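Side-chain contacts in spherulin-4 (Aspergillus clavatus, PDB 5C5G), which is a glycoside hydrolase that probably cleaves galactosaminogalactan, a galactose and N-acetylgalactosamine polysaccharide of the fungal cell surface: residues 183-186 against 187-190; 216-219 against 220-224. One frame throughout, in Å; residues are numbered along the deposited sequence.

How the contacts relate
Both contacts are local and lie on the outer layer of the same (beta/alpha)8 barrel. Contact 1 sits in the loop between helix 175-180 and strand 198-203. Contact 2 lies on helix 212-224, which follows that strand. Their centres are about 12 Å apart. The two meet mainly through Val224: its CG2 lies 3.7 Å from CG of Phe187, and its CG1 lies 4.0 Å from CB of Ala184. CB of Ala184 also lies 3.8 Å from O of Gln220. The side chain of Glu172, which binds N-acetyl-D-galactosamine, a sugar absent from this model, is about 9 Å from that of Phe187 and about 12 Å from that of Val221.

Contact 1: residues 183-186 against 187-190; sequences GAEL and FDTI
Leu186 and Thr189 meet in a short run of i to i+3 turns, in a loop on the outside of the (beta/alpha)8 barrel. Their side chains run at a slant to each other, with CD1 of Leu186 4.1 Å from OG1 of Thr189. The closer link is polar. A chi1 of 71° places OG1 of Thr189 between its backbone N and carbonyl carbon, and from there it reaches back to O of Leu186. OG1 donates to this oxygen at 2.7 Å and lies in the carbonyl plane. The backbone N of Thr189 bonds the same oxygen from above that plane, so two donors of one residue grip a single carbonyl.

Leu186 and Phe187 leave the chain in different directions. Leu186 packs on Phe171 of strand 167-172 and on Ile156 of a loop. The Phe187 ring rests on Val170 and Phe171 of strand 167-172 and on Leu198 and Ala200 of strand 198-203. The carbonyl oxygens of Gly183 and Ala184 lie at the ring edge, near its plane. O of Ala184 also accepts from N of Phe187. On the exposed side, Asp188 folds back along the turn, and its OD2 comes within 3.7 Å of CA of Glu185.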
loop_
_atom_site.group_PDB
_atom_site.type_symbol
_atom_site.label_atom_id
_atom_site.label_comp_id
_atom_site.label_asym_id
_atom_site.label_seq_id
_atom_site.Cartn_x
_atom_site.Cartn_y
_atom_site.Cartn_z
ATOM N N GLY A 183 4.274 12.695 -15.830
ATOM C CA GLY A 183 4.181 11.283 -15.600
ATOM C C GLY A 183 5.429 10.694 -14.992
ATOM O O GLY A 183 5.942 11.167 -13.973
ATOM N N ALA A 184 5.922 9.633 -15.622
ATOM C CA ALA A 184 7.074 8.914 -15.115
ATOM C C ALA A 184 8.294 9.810 -14.976
ATOM O O ALA A 184 9.159 9.545 -14.140
ATOM C CB ALA A 184 7.380 7.721 -16.008
ATOM N N GLU A 185 8.369 10.883 -15.764
ATOM C CA GLU A 185 9.483 11.816 -15.657
ATOM C C GLU A 185 9.656 12.397 -14.258
ATOM O O GLU A 185 10.770 12.710 -13.845
ATOM C CB GLU A 185 9.342 12.983 -16.645
ATOM C CG GLU A 185 9.647 12.629 -18.085
ATOM C CD GLU A 185 9.589 13.837 -19.006
ATOM O OE1 GLU A 185 9.655 14.983 -18.506
ATOM O OE2 GLU A 185 9.469 13.638 -20.232
ATOM N N LEU A 186 8.560 12.546 -13.522
ATOM C CA LEU A 186 8.652 13.082 -12.170
ATOM C C LEU A 186 9.539 12.188 -11.300
ATOM O O LEU A 186 10.276 12.659 -10.432
ATOM C CB LEU A 186 7.258 13.225 -11.559
ATOM C CG LEU A 186 7.192 13.605 -10.084
ATOM C CD1 LEU A 186 7.771 14.993 -9.848
ATOM C CD2 LEU A 186 5.749 13.520 -9.603
ATOM N N PHE A 187 9.484 10.890 -11.543
ATOM C CA PHE A 187 10.265 9.951 -10.743
ATOM C C PHE A 187 11.765 10.106 -11.000
ATOM O O PHE A 187 12.579 9.811 -10.116
ATOM C CB PHE A 187 9.811 8.515 -11.017
ATOM C CG PHE A 187 8.476 8.188 -10.438
ATOM C CD1 PHE A 187 7.323 8.755 -10.942
ATOM C CD2 PHE A 187 8.374 7.307 -9.372
ATOM C CE1 PHE A 187 6.086 8.454 -10.387
ATOM C CE2 PHE A 187 7.149 7.011 -8.817
ATOM C CZ PHE A 187 6.006 7.585 -9.321
ATOM N N ASP A 188 12.128 10.586 -12.177
ATOM C CA ASP A 188 13.529 10.785 -12.526
ATOM C C ASP A 188 14.181 11.902 -11.712
ATOM O O ASP A 188 15.407 11.997 -11.664
ATOM C CB ASP A 188 13.680 11.089 -14.018
ATOM C CG ASP A 188 13.186 9.955 -14.916
ATOM O OD1 ASP A 188 13.204 8.780 -14.486
ATOM O OD2 ASP A 188 12.784 10.256 -16.063
ATOM N N THR A 189 13.375 12.750 -11.076
ATOM C CA THR A 189 13.908 13.844 -10.269
ATOM C C THR A 189 14.381 13.402 -8.893
ATOM O O THR A 189 15.038 14.174 -8.202
ATOM C CB THR A 189 12.874 14.976 -10.070
ATOM O OG1 THR A 189 11.819 14.541 -9.194
ATOM C CG2 THR A 189 12.312 15.420 -11.403
ATOM N N ILE A 190 14.048 12.177 -8.501
ATOM C CA ILE A 190 14.316 11.718 -7.152
ATOM C C ILE A 190 15.720 11.132 -7.074
ATOM O O ILE A 190 15.987 10.103 -7.682
ATOM C CB ILE A 190 13.336 10.627 -6.727
ATOM C CG1 ILE A 190 11.893 11.068 -6.983
ATOM C CG2 ILE A 190 13.574 10.272 -5.268
ATOM C CD1 ILE A 190 10.852 9.981 -6.702
#

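Contact 2: residues 216-219 against 220-224; sequences GLVK and QVRQV
Arg222 N bonds O of Val218 at 2.9 Å, and Val221 N bonds O of Leu217 at 3.0 Å. Gln220 N reaches O of Gly216 at 3.0 Å. These are i to i+4 bonds of the helix. The fourth, from Gln223 N to O of Lys219, is longer at 3.3 Å and more bent, with an N-H...O angle of 142°.

The charged ends turn to the chain termini. NE of Arg222 bonds the carbonyl oxygen of Pro6, NH2 bonds that of Gly5, and NH1 bonds O of the C-terminal Ser254, a carboxylate oxygen, while NZ of the fully extended Lys219 bonds O of Met3. Both ends of the chain are thus tied to helix 212-224, the helix of the beta-alpha-beta unit that joins strands 198-203 and 227-230 in the TIM barrel.

The aliphatic part of Arg222 lies across Val218, with CD 3.8 Å from CG1 of the valine. Past CD, the bend at chi3 (60°) turns the guanidinium off the valine and toward the termini. Leu217 and Val221 lie side by side and point the same way, with CD1 of Leu217 4.0 Å from CG2 of Val221. This pair packs on Phe178 of helix 175-180, whereas Val218 packs on Ile230 and on Phe248, Leu251 and Met252 of helix 245-252. On the exposed side, CG of Gln220 folds back to 3.2 Å from O of Gly216.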
loop_
_atom_site.group_PDB
_atom_site.type_symbol
_atom_site.label_atom_id
_atom_site.label_comp_id
_atom_site.label_asym_id
_atom_site.label_seq_id
_atom_site.Cartn_x
_atom_site.Cartn_y
_atom_site.Cartn_z
ATOM N N GLY A 216 -0.528 1.363 -22.005
ATOM C CA GLY A 216 0.584 2.291 -22.054
ATOM C C GLY A 216 0.847 2.939 -20.708
ATOM O O GLY A 216 1.998 3.053 -20.291
ATOM N N LEU A 217 -0.205 3.360 -20.014
ATOM C CA LEU A 217 -0.037 3.952 -18.692
ATOM C C LEU A 217 0.604 2.961 -17.725
ATOM O O LEU A 217 1.556 3.312 -17.028
ATOM C CB LEU A 217 -1.373 4.444 -18.156
ATOM C CG LEU A 217 -1.341 5.005 -16.722
ATOM C CD1 LEU A 217 -0.420 6.185 -16.608
ATOM C CD2 LEU A 217 -2.743 5.378 -16.273
ATOM N N VAL A 218 0.099 1.738 -17.683
ATOM C CA VAL A 218 0.660 0.746 -16.775
ATOM C C VAL A 218 2.138 0.497 -17.079
ATOM O O VAL A 218 2.953 0.432 -16.156
ATOM C CB VAL A 218 -0.165 -0.545 -16.796
ATOM C CG1 VAL A 218 0.508 -1.649 -16.008
ATOM C CG2 VAL A 218 -1.558 -0.283 -16.219
ATOM N N LYS A 219 2.493 0.356 -18.351
ATOM C CA LYS A 219 3.887 0.162 -18.714
ATOM C C LYS A 219 4.753 1.330 -18.248
ATOM O O LYS A 219 5.842 1.136 -17.712
ATOM C CB LYS A 219 3.998 0.005 -20.222
ATOM C CG LYS A 219 5.400 -0.247 -20.695
ATOM C CD LYS A 219 5.427 -0.648 -22.154
ATOM C CE LYS A 219 6.833 -0.882 -22.636
ATOM N NZ LYS A 219 6.833 -1.383 -24.040
ATOM N N GLN A 220 4.274 2.552 -18.459
ATOM C CA GLN A 220 5.051 3.729 -18.082
ATOM C C GLN A 220 5.332 3.728 -16.582
ATOM O O GLN A 220 6.436 4.045 -16.145
ATOM C CB GLN A 220 4.328 5.024 -18.458
ATOM C CG GLN A 220 4.259 5.284 -19.932
ATOM C CD GLN A 220 3.178 6.281 -20.271
ATOM O OE1 GLN A 220 2.964 7.262 -19.551
ATOM N NE2 GLN A 220 2.479 6.031 -21.367
ATOM N N VAL A 221 4.330 3.393 -15.774
ATOM C CA VAL A 221 4.496 3.428 -14.327
ATOM C C VAL A 221 5.353 2.253 -13.845
ATOM O O VAL A 221 6.157 2.417 -12.937
ATOM C CB VAL A 221 3.124 3.523 -13.605
ATOM C CG1 VAL A 221 3.299 3.633 -12.114
ATOM C CG2 VAL A 221 2.335 4.746 -14.115
ATOM N N ARG A 222 5.197 1.084 -14.457
ATOM C CA ARG A 222 6.016 -0.063 -14.088
ATOM C C ARG A 222 7.499 0.240 -14.196
ATOM O O ARG A 222 8.306 -0.317 -13.461
ATOM C CB ARG A 222 5.638 -1.298 -14.930
ATOM C CG ARG A 222 4.396 -2.008 -14.401
ATOM C CD ARG A 222 3.890 -3.103 -15.290
ATOM N NE ARG A 222 4.877 -4.149 -15.480
ATOM C CZ ARG A 222 4.601 -5.326 -16.015
ATOM N NH1 ARG A 222 3.360 -5.639 -16.379
ATOM N NH2 ARG A 222 5.578 -6.192 -16.206
ATOM N N GLN A 223 7.886 1.098 -15.128
ATOM C CA GLN A 223 9.292 1.388 -15.277
ATOM C C GLN A 223 9.886 2.049 -14.042
ATOM O O GLN A 223 11.073 1.859 -13.755
ATOM C CB GLN A 223 9.513 2.290 -16.474
ATOM C CG GLN A 223 10.974 2.460 -16.848
ATOM C CD GLN A 223 11.163 3.258 -18.128
ATOM O OE1 GLN A 223 10.367 4.142 -18.448
ATOM N NE2 GLN A 223 12.217 2.937 -18.873
ATOM N N VAL A 224 9.073 2.824 -13.338
ATOM C CA VAL A 224 9.573 3.710 -12.290
ATOM C C VAL A 224 9.122 3.354 -10.881
ATOM O O VAL A 224 9.689 3.889 -9.927
ATOM C CB VAL A 224 9.232 5.200 -12.579
ATOM C CG1 VAL A 224 9.950 5.666 -13.818
ATOM C CG2 VAL A 224 7.750 5.416 -12.713
#